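PDB 2OX4: putative mandelate racemase from Zymomonas mobilis, which binds magnesium in an enolase-superfamily barrel and is probably a dehydratase or related lyase, although its substrate is not established. Local coordinates for residues 130-135 / 164-169; 209-214 / 236-241. All coordinates share one frame; numbering follows the deposited sequence.

Contact 1. Residues 130-135 / 164-169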
# COMPACT_ATOMS: atom_id res chain seq x y z
N ALA C 130 -22.00 21.54 27.34
CA ALA C 130 -21.32 22.27 28.40
C ALA C 130 -19.89 21.75 28.56
O ALA C 130 -19.70 20.59 28.93
CB ALA C 130 -22.10 22.09 29.71
N SER C 131 -18.92 22.62 28.32
CA SER C 131 -17.54 22.21 28.11
C SER C 131 -16.61 22.48 29.29
O SER C 131 -16.56 23.60 29.81
CB SER C 131 -16.96 22.88 26.88
OG SER C 131 -15.69 22.32 26.57
N GLN C 132 -15.83 21.44 29.64
CA GLN C 132 -14.72 21.50 30.61
C GLN C 132 -15.26 21.57 32.04
O GLN C 132 -14.95 22.50 32.79
CB GLN C 132 -13.70 22.62 30.31
CG GLN C 132 -13.21 22.72 28.83
CD GLN C 132 -12.36 21.53 28.36
OE1 GLN C 132 -12.08 20.61 29.12
NE2 GLN C 132 -11.93 21.58 27.10
N LEU C 133 -16.08 20.58 32.39
CA LEU C 133 -16.73 20.50 33.71
C LEU C 133 -15.73 20.41 34.85
O LEU C 133 -16.02 20.82 35.97
CB LEU C 133 -17.65 19.27 33.80
CG LEU C 133 -18.86 19.07 32.89
CD1 LEU C 133 -19.48 17.72 33.23
CD2 LEU C 133 -19.86 20.20 33.01
N GLN C 134 -14.55 19.86 34.56
CA GLN C 134 -13.50 19.72 35.57
C GLN C 134 -12.98 21.06 36.14
O GLN C 134 -12.27 21.07 37.14
CB GLN C 134 -12.36 18.83 35.05
CG GLN C 134 -11.40 19.51 34.09
CD GLN C 134 -11.91 19.58 32.65
OE1 GLN C 134 -12.98 19.08 32.32
NE2 GLN C 134 -11.12 20.22 31.78
N PHE C 135 -13.34 22.17 35.50
CA PHE C 135 -12.97 23.51 35.98
C PHE C 135 -14.15 24.24 36.64
O PHE C 135 -14.04 25.43 36.99
CB PHE C 135 -12.42 24.38 34.84
CG PHE C 135 -11.11 23.89 34.30
CD1 PHE C 135 -10.08 23.54 35.16
CD2 PHE C 135 -10.91 23.79 32.93
CE1 PHE C 135 -8.86 23.09 34.65
CE2 PHE C 135 -9.70 23.35 32.42
CZ PHE C 135 -8.67 22.99 33.28
N ALA C 164 -25.70 17.40 26.80
CA ALA C 164 -24.35 16.88 26.57
C ALA C 164 -23.35 17.69 27.39
O ALA C 164 -23.52 18.91 27.59
CB ALA C 164 -24.00 16.96 25.08
N VAL C 165 -22.31 17.01 27.86
CA VAL C 165 -21.23 17.63 28.60
C VAL C 165 -19.88 17.10 28.12
O VAL C 165 -19.80 15.98 27.59
CB VAL C 165 -21.35 17.34 30.13
CG1 VAL C 165 -22.65 17.94 30.70
CG2 VAL C 165 -21.29 15.84 30.41
N LYS C 166 -18.83 17.89 28.33
CA LYS C 166 -17.47 17.40 28.09
C LYS C 166 -16.58 17.58 29.31
O LYS C 166 -16.61 18.62 29.97
CB LYS C 166 -16.83 18.10 26.88
CG LYS C 166 -15.42 17.56 26.54
CD LYS C 166 -14.91 18.17 25.23
CE LYS C 166 -14.16 19.48 25.44
NZ LYS C 166 -13.84 20.07 24.09
N VAL C 167 -15.78 16.57 29.59
CA VAL C 167 -14.94 16.58 30.78
C VAL C 167 -13.58 15.93 30.49
O VAL C 167 -13.50 14.95 29.74
CB VAL C 167 -15.67 15.89 31.96
CG1 VAL C 167 -16.04 14.44 31.62
CG2 VAL C 167 -14.88 16.00 33.24
N ASP C 168 -12.53 16.53 31.04
CA ASP C 168 -11.20 15.91 31.11
C ASP C 168 -11.10 15.22 32.46
O ASP C 168 -11.04 15.89 33.50
CB ASP C 168 -10.11 16.98 30.95
CG ASP C 168 -8.69 16.39 30.94
OD1 ASP C 168 -8.49 15.23 31.35
OD2 ASP C 168 -7.78 17.12 30.49
N VAL C 169 -11.07 13.89 32.44
CA VAL C 169 -11.09 13.09 33.67
C VAL C 169 -9.71 12.58 34.12
O VAL C 169 -9.59 11.98 35.19
CB VAL C 169 -12.13 11.94 33.61
CG1 VAL C 169 -13.54 12.48 33.42
CG2 VAL C 169 -11.79 10.94 32.49
O HOH W 1 -8.16 19.68 32.13

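Contact 2. Residues 209-214 / 236-241. With MG (magnesium ion), chain O.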
# COMPACT_ATOMS: atom_id res chain seq x y z
N ASP C 209 -29.45 9.69 28.51
CA ASP C 209 -29.88 10.62 27.47
C ASP C 209 -29.15 11.95 27.52
O ASP C 209 -29.53 12.91 26.86
CB ASP C 209 -31.40 10.83 27.53
CG ASP C 209 -32.16 9.53 27.34
OD1 ASP C 209 -31.78 8.74 26.45
OD2 ASP C 209 -33.14 9.29 28.07
N VAL C 210 -28.10 12.01 28.33
CA VAL C 210 -27.19 13.14 28.31
C VAL C 210 -25.85 12.58 27.85
O VAL C 210 -25.31 11.67 28.45
CB VAL C 210 -27.07 13.79 29.72
CG1 VAL C 210 -25.95 14.84 29.74
CG2 VAL C 210 -28.41 14.42 30.15
N ASP C 211 -25.33 13.11 26.74
CA ASP C 211 -24.10 12.58 26.18
C ASP C 211 -22.86 13.08 26.92
O ASP C 211 -22.84 14.19 27.44
CB ASP C 211 -24.02 12.88 24.69
CG ASP C 211 -24.99 12.03 23.89
OD1 ASP C 211 -24.96 10.78 24.03
OD2 ASP C 211 -25.78 12.61 23.14
N ILE C 212 -21.84 12.22 26.97
CA ILE C 212 -20.60 12.53 27.67
C ILE C 212 -19.46 12.43 26.65
O ILE C 212 -19.27 11.38 26.04
CB ILE C 212 -20.33 11.53 28.82
CG1 ILE C 212 -21.49 11.52 29.83
CG2 ILE C 212 -19.00 11.86 29.50
CD1 ILE C 212 -21.44 10.35 30.84
N ILE C 213 -18.75 13.54 26.48
CA ILE C 213 -17.53 13.59 25.68
C ILE C 213 -16.33 13.58 26.64
O ILE C 213 -16.31 14.31 27.62
CB ILE C 213 -17.51 14.89 24.84
CG1 ILE C 213 -18.71 14.92 23.89
CG2 ILE C 213 -16.16 15.05 24.11
CD1 ILE C 213 -19.16 16.31 23.53
N VAL C 214 -15.35 12.73 26.35
CA VAL C 214 -14.14 12.68 27.16
C VAL C 214 -12.97 13.38 26.45
O VAL C 214 -12.63 13.04 25.31
CB VAL C 214 -13.80 11.21 27.55
CG1 VAL C 214 -12.41 11.13 28.22
CG2 VAL C 214 -14.89 10.65 28.51
N ASN C 236 -20.76 4.41 27.14
CA ASN C 236 -21.31 5.09 25.96
C ASN C 236 -20.76 6.51 25.78
O ASN C 236 -21.47 7.51 25.95
CB ASN C 236 -22.86 5.07 25.96
CG ASN C 236 -23.47 5.67 24.70
OD1 ASN C 236 -24.45 6.42 24.76
ND2 ASN C 236 -22.88 5.35 23.54
N ILE C 237 -19.48 6.60 25.45
CA ILE C 237 -18.80 7.88 25.29
C ILE C 237 -19.13 8.42 23.90
O ILE C 237 -19.00 7.71 22.91
CB ILE C 237 -17.27 7.71 25.49
CG1 ILE C 237 -16.98 7.09 26.86
CG2 ILE C 237 -16.51 9.03 25.28
CD1 ILE C 237 -17.58 7.86 28.03
N PHE C 238 -19.58 9.67 23.83
CA PHE C 238 -20.09 10.26 22.60
C PHE C 238 -18.94 10.41 21.59
O PHE C 238 -19.02 9.94 20.46
CB PHE C 238 -20.70 11.63 22.92
CG PHE C 238 -21.58 12.18 21.84
CD1 PHE C 238 -22.72 11.49 21.43
CD2 PHE C 238 -21.28 13.39 21.24
CE1 PHE C 238 -23.54 12.00 20.44
CE2 PHE C 238 -22.09 13.92 20.23
CZ PHE C 238 -23.22 13.22 19.83
N PHE C 239 -17.87 11.07 22.03
CA PHE C 239 -16.59 11.01 21.34
C PHE C 239 -15.44 11.31 22.29
O PHE C 239 -15.66 11.69 23.44
CB PHE C 239 -16.56 11.83 20.02
CG PHE C 239 -16.88 13.31 20.15
CD1 PHE C 239 -15.93 14.21 20.65
CD2 PHE C 239 -18.09 13.81 19.69
CE1 PHE C 239 -16.21 15.58 20.73
CE2 PHE C 239 -18.38 15.19 19.77
CZ PHE C 239 -17.43 16.07 20.30
N TYR C 240 -14.22 11.12 21.79
CA TYR C 240 -13.02 11.00 22.62
C TYR C 240 -12.01 11.91 21.95
O TYR C 240 -11.58 11.64 20.81
CB TYR C 240 -12.57 9.53 22.56
CG TYR C 240 -11.48 9.07 23.51
CD1 TYR C 240 -11.25 9.69 24.74
CD2 TYR C 240 -10.71 7.94 23.18
CE1 TYR C 240 -10.24 9.22 25.61
CE2 TYR C 240 -9.71 7.47 24.03
CZ TYR C 240 -9.48 8.11 25.24
OH TYR C 240 -8.50 7.62 26.07
N GLU C 241 -11.66 13.00 22.63
CA GLU C 241 -11.03 14.18 22.00
C GLU C 241 -9.55 14.32 22.35
O GLU C 241 -9.16 14.18 23.52
CB GLU C 241 -11.79 15.47 22.38
CG GLU C 241 -11.01 16.74 22.07
CD GLU C 241 -11.76 18.03 22.39
OE1 GLU C 241 -12.98 17.97 22.62
OE2 GLU C 241 -11.11 19.11 22.40
MG MG O . -9.97 20.47 23.50
O HOH W 2 -22.69 9.77 25.52
O HOH W 3 -8.84 22.11 24.77
O HOH W 4 -8.11 19.29 23.72
O HOH W 5 -11.51 21.87 23.71

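Contact 1. Residues 130-135 / 164-169
Q134 reaches across to D168, just past strand 164-167, and uses both ends of its amide. Its CG sits between the backbone N and the carbonyl carbon (chi1 78°), and a bend at chi2 swings the amide over D168. There Q134 OE1 takes the backbone N-H of D168 at 2.9 Å, a straight bond that arrives from above the carbonyl plane, 67° out of it. Q134 NE2 donates within its own amide plane to Q132 OE1, also at 2.9 Å, and more weakly to a water that in turn donates to D168 OD2, which also bonds H217. With an alanine here, the D168 N-H and Q132 OE1 would probably lose these mates. Q132 and K166 run side by side, with NE2 of Q132 3.5 Å from CE of K166, while S131 OG, hydrogen-bonded to E342, meets the same CE at 3.4 Å. Under the other face of the sheet, L133 crosses V165 at about a right angle, its CD1 3.6 Å from V165 CB, near helix 147-159. Parallel pairing of A130 with V165 and S131 with K166 gives way at the turn, where K166 O accepts from both Q132 N and L133 N. In this beta-alpha-beta unit of the barrel the polar face leads to the metal site: Q132 NE2 bonds E215 and K166 NZ pairs with E241 and E342, so the amide network probably helps to position the groups around the magnesium.

Contact 2. Residues 209-214 / 236-241
F239 carries its ring between the backbone N and the carbonyl carbon (chi1 58°), which folds it back alongside I213, whereas F238 holds CG anti to its N, which places the ring against D211. The two rings thus receive I213 differently. Over the F239 face stands CG1 of I213, 4.0 Å from the ring centroid and 10° off its normal, a CH-pi contact, and CG2 of I213 packs 3.4 Å from F239 CE1. At F238 the same CG1 meets the ring edge. The carboxylate of D211 stacks on F238 with the planes 25° apart, D211 CG lying 3.4 Å from F238 CD1; its OD2 is paired with R127, and a water joins OD1 to I212 N and N236 O. V214, on the side lined by helices 189-206 and 222-232, lays CG1 beside the Y240 ring and CG2 against I237 CD1.

The backbone is a parallel ladder with a corner at F238: I212 O accepts from F238 N, then V214 N donates to F239 O, and V214 O accepts from E241 N at 2.9 Å. Strands 211-215 and 237-241, joined by helix 222-232, form a beta-alpha-beta unit of the enolase-type barrel. Beyond the last bond, E241 stretches out straight and binds magnesium through OE2 at 2.1 Å, with three waters, E215 and E267 completing the site. E241 OE1 forms a salt bridge with K166, which probably orients the carboxylate so that OE2 faces the metal, while the ladder fixes where the E241 side chain starts.

How the contacts relate
Contacts 1 and 2 belong to two beta-alpha-beta units of one barrel, linked by helix 189-206, whose strands 164-167 and 211-215 are neighbours; the contact centres are 10 Å apart. The seam between them is closed by a probable hydrogen bond from I213 N to V165 O at 2.9 Å, with K166 CG packed 3.5 Å from I213 O. Their chemistry converges at the strand ends: K166 NZ of contact 1 forms a salt bridge of 2.7 Å with E241 OE1 of contact 2. The general principle is that barrel strands deliver residues to a shared centre, here the magnesium, about 4 Å from the nearest atom of the K166 side chain, which is not itself a ligand.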